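Long-range contacts in gamma-glutamyl phosphate reductase (Thermotoga maritima, PDB 1O20), which probably catalyses the NADPH-dependent reduction of gamma-glutamyl phosphate to glutamate gamma-semialdehyde and phosphate, the second step from glutamate towards proline: residues I119-V124 and T413-V418; R203-L208 and N226-V231; C239-D244 and N268-L273. All blocks are in the same frame, centred on the assembly; numbering follows the deposited sequence.

Contact 1 (I119-V124 and T413-V418); sequences IARVRV and TTYKFV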
# COMPACT_ATOMS: atom_id res chain seq x y z
N ILE A 119 15.27 0.15 -31.42
CA ILE A 119 14.96 0.87 -30.20
C ILE A 119 14.17 -0.02 -29.27
O ILE A 119 13.23 -0.70 -29.69
CB ILE A 119 14.18 2.16 -30.52
CG1 ILE A 119 15.03 3.07 -31.39
CG2 ILE A 119 13.78 2.95 -29.23
CD1 ILE A 119 14.27 4.19 -31.97
N ALA A 120 14.54 -0.02 -28.00
CA ALA A 120 13.78 -0.74 -26.99
C ALA A 120 13.66 0.06 -25.70
O ALA A 120 14.57 0.80 -25.34
CB ALA A 120 14.47 -2.05 -26.66
N ARG A 121 12.58 -0.17 -24.96
CA ARG A 121 12.44 0.35 -23.64
C ARG A 121 12.52 -0.84 -22.75
O ARG A 121 11.74 -1.81 -22.92
CB ARG A 121 11.08 1.01 -23.46
CG ARG A 121 11.03 2.38 -23.92
CD ARG A 121 9.79 3.08 -23.44
NE ARG A 121 8.73 2.90 -24.41
CZ ARG A 121 7.68 3.69 -24.53
NH1 ARG A 121 7.52 4.74 -23.72
NH2 ARG A 121 6.78 3.41 -25.46
N VAL A 122 13.44 -0.76 -21.79
CA VAL A 122 13.80 -1.88 -20.94
C VAL A 122 13.74 -1.42 -19.46
O VAL A 122 14.28 -0.39 -19.11
CB VAL A 122 15.24 -2.36 -21.25
CG1 VAL A 122 15.55 -3.60 -20.43
CG2 VAL A 122 15.47 -2.61 -22.79
N ARG A 123 13.11 -2.23 -18.62
CA ARG A 123 12.95 -1.95 -17.20
C ARG A 123 14.25 -2.15 -16.44
O ARG A 123 14.96 -3.15 -16.65
CB ARG A 123 11.92 -2.92 -16.57
CG ARG A 123 10.50 -2.77 -17.10
CD ARG A 123 9.41 -3.42 -16.19
NE ARG A 123 8.21 -3.75 -16.95
CZ ARG A 123 7.27 -2.87 -17.30
NH1 ARG A 123 7.34 -1.63 -16.89
NH2 ARG A 123 6.22 -3.26 -18.04
N VAL A 124 14.53 -1.20 -15.56
CA VAL A 124 15.68 -1.19 -14.67
C VAL A 124 15.21 -0.75 -13.28
O VAL A 124 14.16 -0.15 -13.13
CB VAL A 124 16.81 -0.23 -15.21
CG1 VAL A 124 17.25 -0.67 -16.63
CG2 VAL A 124 16.35 1.19 -15.25
N THR A 413 10.37 -0.20 -10.43
CA THR A 413 11.28 -0.09 -11.59
C THR A 413 10.93 1.16 -12.36
O THR A 413 9.80 1.66 -12.29
CB THR A 413 11.26 -1.32 -12.57
OG1 THR A 413 9.97 -1.52 -13.17
CG2 THR A 413 11.60 -2.61 -11.87
N THR A 414 11.92 1.66 -13.10
CA THR A 414 11.66 2.61 -14.17
C THR A 414 12.18 1.92 -15.46
O THR A 414 12.23 0.68 -15.54
CB THR A 414 12.34 3.94 -13.82
OG1 THR A 414 12.21 4.89 -14.86
CG2 THR A 414 13.84 3.77 -13.69
N TYR A 415 12.65 2.68 -16.42
CA TYR A 415 13.08 2.09 -17.69
C TYR A 415 14.06 3.01 -18.33
O TYR A 415 14.28 4.13 -17.89
CB TYR A 415 11.84 1.86 -18.60
CG TYR A 415 11.05 3.12 -18.93
CD1 TYR A 415 11.35 3.87 -20.05
CD2 TYR A 415 10.03 3.56 -18.12
CE1 TYR A 415 10.66 5.02 -20.35
CE2 TYR A 415 9.33 4.68 -18.40
CZ TYR A 415 9.67 5.44 -19.50
OH TYR A 415 8.98 6.59 -19.81
N LYS A 416 14.63 2.52 -19.42
CA LYS A 416 15.57 3.27 -20.22
C LYS A 416 15.44 2.76 -21.63
O LYS A 416 14.90 1.68 -21.86
CB LYS A 416 17.02 3.08 -19.70
CG LYS A 416 17.61 1.68 -19.89
CD LYS A 416 19.07 1.60 -19.40
CE LYS A 416 19.61 0.17 -19.42
NZ LYS A 416 20.88 -0.01 -18.67
N PHE A 417 15.91 3.58 -22.56
CA PHE A 417 15.96 3.21 -23.95
C PHE A 417 17.29 2.57 -24.23
O PHE A 417 18.32 3.11 -23.85
CB PHE A 417 15.81 4.40 -24.85
CG PHE A 417 14.40 4.94 -24.89
CD1 PHE A 417 13.55 4.62 -25.93
CD2 PHE A 417 13.93 5.77 -23.86
CE1 PHE A 417 12.25 5.13 -25.96
CE2 PHE A 417 12.64 6.30 -23.90
CZ PHE A 417 11.79 5.98 -24.93
N VAL A 418 17.25 1.42 -24.85
CA VAL A 418 18.41 0.76 -25.38
C VAL A 418 18.31 0.80 -26.91
O VAL A 418 17.28 0.42 -27.47
CB VAL A 418 18.48 -0.62 -24.88
CG1 VAL A 418 19.60 -1.39 -25.59
CG2 VAL A 418 18.70 -0.61 -23.37
O HOH W 1 8.81 -0.15 -15.48

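Contact 2 (R203-L208 and N226-V231); sequences RLREYL and NATVPV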
# COMPACT_ATOMS: atom_id res chain seq x y z
N ARG A 203 15.08 14.42 2.05
CA ARG A 203 15.75 15.40 1.21
C ARG A 203 17.05 14.90 0.57
O ARG A 203 17.74 15.67 -0.14
CB ARG A 203 16.05 16.66 2.03
CG ARG A 203 14.82 17.42 2.47
CD ARG A 203 15.18 18.72 3.17
NE ARG A 203 14.10 19.31 3.96
CZ ARG A 203 12.96 19.85 3.47
NH1 ARG A 203 12.69 19.85 2.16
NH2 ARG A 203 12.08 20.40 4.31
N LEU A 204 17.39 13.62 0.77
CA LEU A 204 18.71 13.11 0.34
C LEU A 204 18.66 12.62 -1.11
O LEU A 204 18.69 11.42 -1.40
CB LEU A 204 19.16 11.97 1.24
CG LEU A 204 19.74 12.33 2.61
CD1 LEU A 204 20.08 10.99 3.29
CD2 LEU A 204 20.95 13.27 2.51
N ARG A 205 18.62 13.59 -2.02
CA ARG A 205 18.45 13.27 -3.42
C ARG A 205 19.70 12.66 -4.05
O ARG A 205 19.61 12.04 -5.09
CB ARG A 205 18.09 14.55 -4.19
CG ARG A 205 16.68 15.08 -3.96
CD ARG A 205 16.34 16.27 -4.88
NE ARG A 205 16.56 15.89 -6.28
CZ ARG A 205 16.75 16.73 -7.31
NH1 ARG A 205 16.74 18.04 -7.13
NH2 ARG A 205 16.93 16.24 -8.53
N GLU A 206 20.88 12.88 -3.46
CA GLU A 206 22.10 12.31 -4.03
C GLU A 206 22.21 10.81 -3.74
O GLU A 206 23.04 10.13 -4.35
CB GLU A 206 23.37 13.04 -3.52
N TYR A 207 21.39 10.28 -2.82
CA TYR A 207 21.48 8.86 -2.37
C TYR A 207 20.21 8.01 -2.56
O TYR A 207 20.29 6.85 -2.93
CB TYR A 207 21.89 8.84 -0.91
CG TYR A 207 23.18 9.57 -0.68
CD1 TYR A 207 24.34 9.11 -1.24
CD2 TYR A 207 23.23 10.74 0.05
CE1 TYR A 207 25.52 9.76 -1.06
CE2 TYR A 207 24.43 11.43 0.24
CZ TYR A 207 25.57 10.91 -0.31
OH TYR A 207 26.79 11.52 -0.16
N LEU A 208 19.04 8.60 -2.33
CA LEU A 208 17.79 7.89 -2.44
C LEU A 208 17.03 8.27 -3.70
O LEU A 208 16.95 9.43 -4.04
CB LEU A 208 16.92 8.19 -1.22
CG LEU A 208 17.58 7.88 0.15
CD1 LEU A 208 16.61 8.23 1.29
CD2 LEU A 208 17.96 6.41 0.19
N ASN A 226 7.11 17.49 2.71
CA ASN A 226 8.47 17.99 2.89
C ASN A 226 9.58 17.27 2.07
O ASN A 226 10.72 17.70 2.07
CB ASN A 226 8.79 17.90 4.38
CG ASN A 226 7.94 18.86 5.22
OD1 ASN A 226 8.21 20.05 5.25
ND2 ASN A 226 6.93 18.33 5.88
N ALA A 227 9.24 16.20 1.37
CA ALA A 227 10.22 15.42 0.59
C ALA A 227 10.74 16.17 -0.63
O ALA A 227 9.94 16.77 -1.32
CB ALA A 227 9.61 14.15 0.11
N THR A 228 12.05 16.14 -0.89
CA THR A 228 12.57 16.44 -2.23
C THR A 228 12.86 15.17 -3.05
O THR A 228 12.92 15.24 -4.28
CB THR A 228 13.79 17.40 -2.22
OG1 THR A 228 14.94 16.81 -1.62
CG2 THR A 228 13.48 18.67 -1.37
N VAL A 229 13.02 14.03 -2.39
CA VAL A 229 13.16 12.74 -3.05
C VAL A 229 11.76 12.35 -3.51
O VAL A 229 10.82 12.60 -2.78
CB VAL A 229 13.71 11.68 -2.05
CG1 VAL A 229 13.69 10.29 -2.66
CG2 VAL A 229 15.13 12.06 -1.60
N PRO A 230 11.61 11.76 -4.69
CA PRO A 230 10.29 11.28 -5.13
C PRO A 230 9.58 10.39 -4.07
O PRO A 230 10.24 9.59 -3.39
CB PRO A 230 10.62 10.45 -6.38
CG PRO A 230 11.94 11.05 -6.93
CD PRO A 230 12.65 11.59 -5.72
N VAL A 231 8.27 10.54 -3.96
CA VAL A 231 7.49 9.82 -2.97
C VAL A 231 6.43 9.01 -3.64
O VAL A 231 5.86 9.48 -4.63
CB VAL A 231 6.80 10.79 -1.99
CG1 VAL A 231 5.98 10.03 -0.94
CG2 VAL A 231 7.81 11.61 -1.32

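Contact 3 (C239-D244 and N268-L273); sequences CHIFVD and NAAEKL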
# COMPACT_ATOMS: atom_id res chain seq x y z
N CYS A 239 -13.80 5.78 0.82
CA CYS A 239 -14.30 5.00 -0.30
C CYS A 239 -15.83 4.98 -0.32
O CYS A 239 -16.46 4.79 0.75
CB CYS A 239 -13.76 3.59 -0.22
SG CYS A 239 -11.96 3.54 -0.29
N HIS A 240 -16.41 5.18 -1.49
CA HIS A 240 -17.88 5.21 -1.66
C HIS A 240 -18.35 4.00 -2.41
O HIS A 240 -17.66 3.49 -3.29
CB HIS A 240 -18.36 6.42 -2.46
CG HIS A 240 -17.94 7.72 -1.90
ND1 HIS A 240 -16.62 8.11 -1.86
CD2 HIS A 240 -18.66 8.75 -1.39
CE1 HIS A 240 -16.54 9.29 -1.27
NE2 HIS A 240 -17.77 9.72 -1.01
N ILE A 241 -19.53 3.53 -2.05
CA ILE A 241 -20.31 2.60 -2.84
C ILE A 241 -21.62 3.29 -3.20
O ILE A 241 -22.32 3.79 -2.30
CB ILE A 241 -20.60 1.31 -2.03
CG1 ILE A 241 -19.29 0.57 -1.69
CG2 ILE A 241 -21.54 0.41 -2.78
CD1 ILE A 241 -19.52 -0.58 -0.73
N PHE A 242 -21.96 3.31 -4.48
CA PHE A 242 -23.23 3.84 -4.97
C PHE A 242 -24.14 2.70 -5.41
O PHE A 242 -23.78 1.92 -6.28
CB PHE A 242 -22.99 4.77 -6.17
CG PHE A 242 -24.25 5.13 -6.93
CD1 PHE A 242 -25.34 5.64 -6.27
CD2 PHE A 242 -24.32 4.99 -8.30
CE1 PHE A 242 -26.50 5.99 -6.98
CE2 PHE A 242 -25.46 5.32 -9.01
CZ PHE A 242 -26.54 5.82 -8.36
N VAL A 243 -25.31 2.60 -4.79
CA VAL A 243 -26.31 1.63 -5.14
C VAL A 243 -27.31 2.31 -6.09
O VAL A 243 -28.09 3.14 -5.70
CB VAL A 243 -27.05 1.10 -3.89
CG1 VAL A 243 -27.95 -0.07 -4.28
CG2 VAL A 243 -26.02 0.63 -2.76
N ASP A 244 -27.23 1.93 -7.34
CA ASP A 244 -28.06 2.50 -8.40
C ASP A 244 -29.44 1.84 -8.37
O ASP A 244 -29.64 0.80 -7.77
CB ASP A 244 -27.36 2.23 -9.74
CG ASP A 244 -27.82 3.13 -10.90
OD1 ASP A 244 -28.47 4.20 -10.75
OD2 ASP A 244 -27.46 2.82 -12.08
N ASN A 268 -9.19 0.50 2.48
CA ASN A 268 -10.07 0.17 1.35
C ASN A 268 -11.51 -0.22 1.84
O ASN A 268 -12.37 -0.58 1.05
CB ASN A 268 -9.41 -0.89 0.43
CG ASN A 268 -9.23 -2.24 1.11
OD1 ASN A 268 -9.87 -2.53 2.15
ND2 ASN A 268 -8.33 -3.06 0.55
N ALA A 269 -11.74 -0.16 3.14
CA ALA A 269 -13.07 -0.28 3.73
C ALA A 269 -13.98 0.82 3.18
O ALA A 269 -13.59 1.98 3.09
CB ALA A 269 -12.97 -0.16 5.24
N ALA A 270 -15.20 0.46 2.81
CA ALA A 270 -16.19 1.45 2.41
C ALA A 270 -16.53 2.31 3.64
O ALA A 270 -16.64 1.81 4.74
CB ALA A 270 -17.42 0.75 1.89
N GLU A 271 -16.61 3.61 3.44
CA GLU A 271 -16.94 4.55 4.51
C GLU A 271 -18.28 5.24 4.26
O GLU A 271 -18.92 5.77 5.19
CB GLU A 271 -15.85 5.63 4.56
CG GLU A 271 -14.47 5.06 4.83
CD GLU A 271 -14.30 4.54 6.26
OE1 GLU A 271 -15.26 4.60 7.06
OE2 GLU A 271 -13.18 4.04 6.56
N LYS A 272 -18.70 5.23 3.00
CA LYS A 272 -19.83 6.01 2.53
C LYS A 272 -20.72 5.22 1.59
O LYS A 272 -20.22 4.49 0.71
CB LYS A 272 -19.36 7.25 1.78
CG LYS A 272 -18.43 8.15 2.56
CD LYS A 272 -19.04 8.89 3.71
CE LYS A 272 -18.06 8.93 4.90
NZ LYS A 272 -16.88 9.85 4.77
N LEU A 273 -22.02 5.35 1.78
CA LEU A 273 -22.99 4.68 0.93
C LEU A 273 -23.91 5.70 0.30
O LEU A 273 -24.61 6.44 1.00
CB LEU A 273 -23.81 3.68 1.73
CG LEU A 273 -24.70 2.73 0.93
CD1 LEU A 273 -23.87 1.72 0.14
CD2 LEU A 273 -25.64 2.01 1.90

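Contact 1 (I119-V124 and T413-V418)
The Phe417 ring carries Arg121 over one face, CG lying 3.8 Å from the ring centroid in a CH-pi contact, while Ile119 CG2 meets the ring edge, 3.7 Å from CD1. Arg121 and Phe417 run side by side, guanidinium and ring only 18° apart. Arg121 CD also leans on Tyr415, 3.8 Å from CE1; the guanidinium plane and the Tyr415 ring are 74° apart. Arginine suits this site: its methylenes touch two rings, and a bend at chi3 (-90°) turns the tip to a salt bridge with Asp109. A water at the edge of the Arg123 guanidinium lies between NH1 and Thr413 OG1; Thr413 OG1 also bonds to Arg410 O, and Arg123 NE forms a salt bridge with Glu106.

These strands belong to the three-stranded antiparallel sheet 107-112, 118-125, 413-420, an arm that in other aldehyde dehydrogenases serves oligomerisation. Three hydrogen-bonded pairs, Ala120 with Val418, Val122 with Lys416 and Val124 with Thr414, join its last two strands, each by two N-H to O=C bonds. On the face opposite the rings, beta-branched Val122 and Val418 meet CG2 to CG2 at 3.8 Å. Lys416 crosses Val124 at about a right angle, CE 3.7 Å from CG1.

Contact 2 (R203-L208 and N226-V231)
Arg203 reaches along the backbone of 226-228. Its CB lies 3.8 Å from Thr228 OG1, and CG is near both that hydroxyl and Asn226 O. With the chain extended from CG to NE (chi2 -175°), the guanidinium reaches the end of helix 217-226, where Asn226 O sits over one of its faces, 3.4 Å from CZ. NH1 is close to this oxygen, but at too poor an angle for a hydrogen bond, so the attraction is probably largely electrostatic. Thr228 CG2 meets the guanidinium edge, 3.8 Å from NH1. NH2 stays 4.0 Å from Asn226 OD1, too far for a hydrogen bond, the guanidinium and amide planes 86° apart; Asn226 ND2 bonds to Phe222 O.

Two loops of the alpha/beta domain that in other aldehyde dehydrogenases binds the cofactor meet here, following helices 196-201 and 217-226. Leu204 centres an inverse gamma turn closed by Arg205 N to Arg203 O. Val229 suits its place because two branches reach two backbone groups at once, CG2 3.6 Å from Leu204 C and CG1 3.6 Å from Leu208 O. With alanine here both methyls go, and the turn and the Leu208 backbone would probably lose their packing partner. Val229 also rests on Val211.

Contact 3 (C239-D244 and N268-L273)
Cys239 O accepts two backbone hydrogen bonds from the facing segment: a nearly straight one from Glu271 N at 2.9 Å (169° at the hydrogen), in the carbonyl plane, and a longer, more bent one from Lys272 N. Glu271, with psi at -21°, departs from extended geometry and lets the two successive N-H groups converge on one oxygen. Further along, Ile241 N bonds to Lys272 O at 3.0 Å. CA-H...O contacts accompany these bonds, from His240 CA to Lys272 O and from Leu273 CA to Ile241 O.

The pairing is that of a beta-alpha-beta crossover: strands 239-243 and 270-276 run parallel as neighbours in the seven-stranded sheet of the domain that is catalytic in other aldehyde dehydrogenases, and helix 249-261 connects them.

Apolar contacts occupy the side of the sheet that this helix covers. Ile241 CD1 meets Ala270 CB at 3.6 Å. Leu273, its CG anti to the backbone N (chi1 -170°), brings CD1 to 3.9 Å from Ile241 CB and 3.8 Å from Val243 CG2. Branched residues fill the width between the strands, and the small Ala270 leaves room for the end of Ile241; Ala259 and Ile256 of the helix lie against this cluster.

A CH-pi contact marks the other face of the sheet, where Lys272 CG lies over one face of the His240 ring, 4.2 Å from its centroid and offset towards the rim. The flat ring offers the lysine methylenes a surface to lie on.

Among the polar groups, the long Lys272 chain bends at chi2, chi3 and chi4 and carries NZ to three oxygens, the carbonyls of Thr321 and Asp318 and Asn238 OD1. The buried carboxylate of Glu271 is met by a salt bridge to Lys260 and by Leu324 N.

Contact 1 joins strands nearly three hundred residues apart in sequence, so the other two contacts both fall within the chain it encloses. Contact 2 closes before contact 3 opens. Each belongs to a different part of the fold: contact 1 to the projecting three-stranded antiparallel sheet, contact 2 to loops flanking the four-stranded parallel sheet, contact 3 to the interior of the seven-stranded one. Centre to centre, contacts 1 and 2 are about 22 Å apart, 1 and 3 about 39 Å, and 2 and 3 about 35 Å; none touches another. As in other aldehyde dehydrogenases, these parts probably correspond to the oligomerisation, cofactor-binding and catalytic domains.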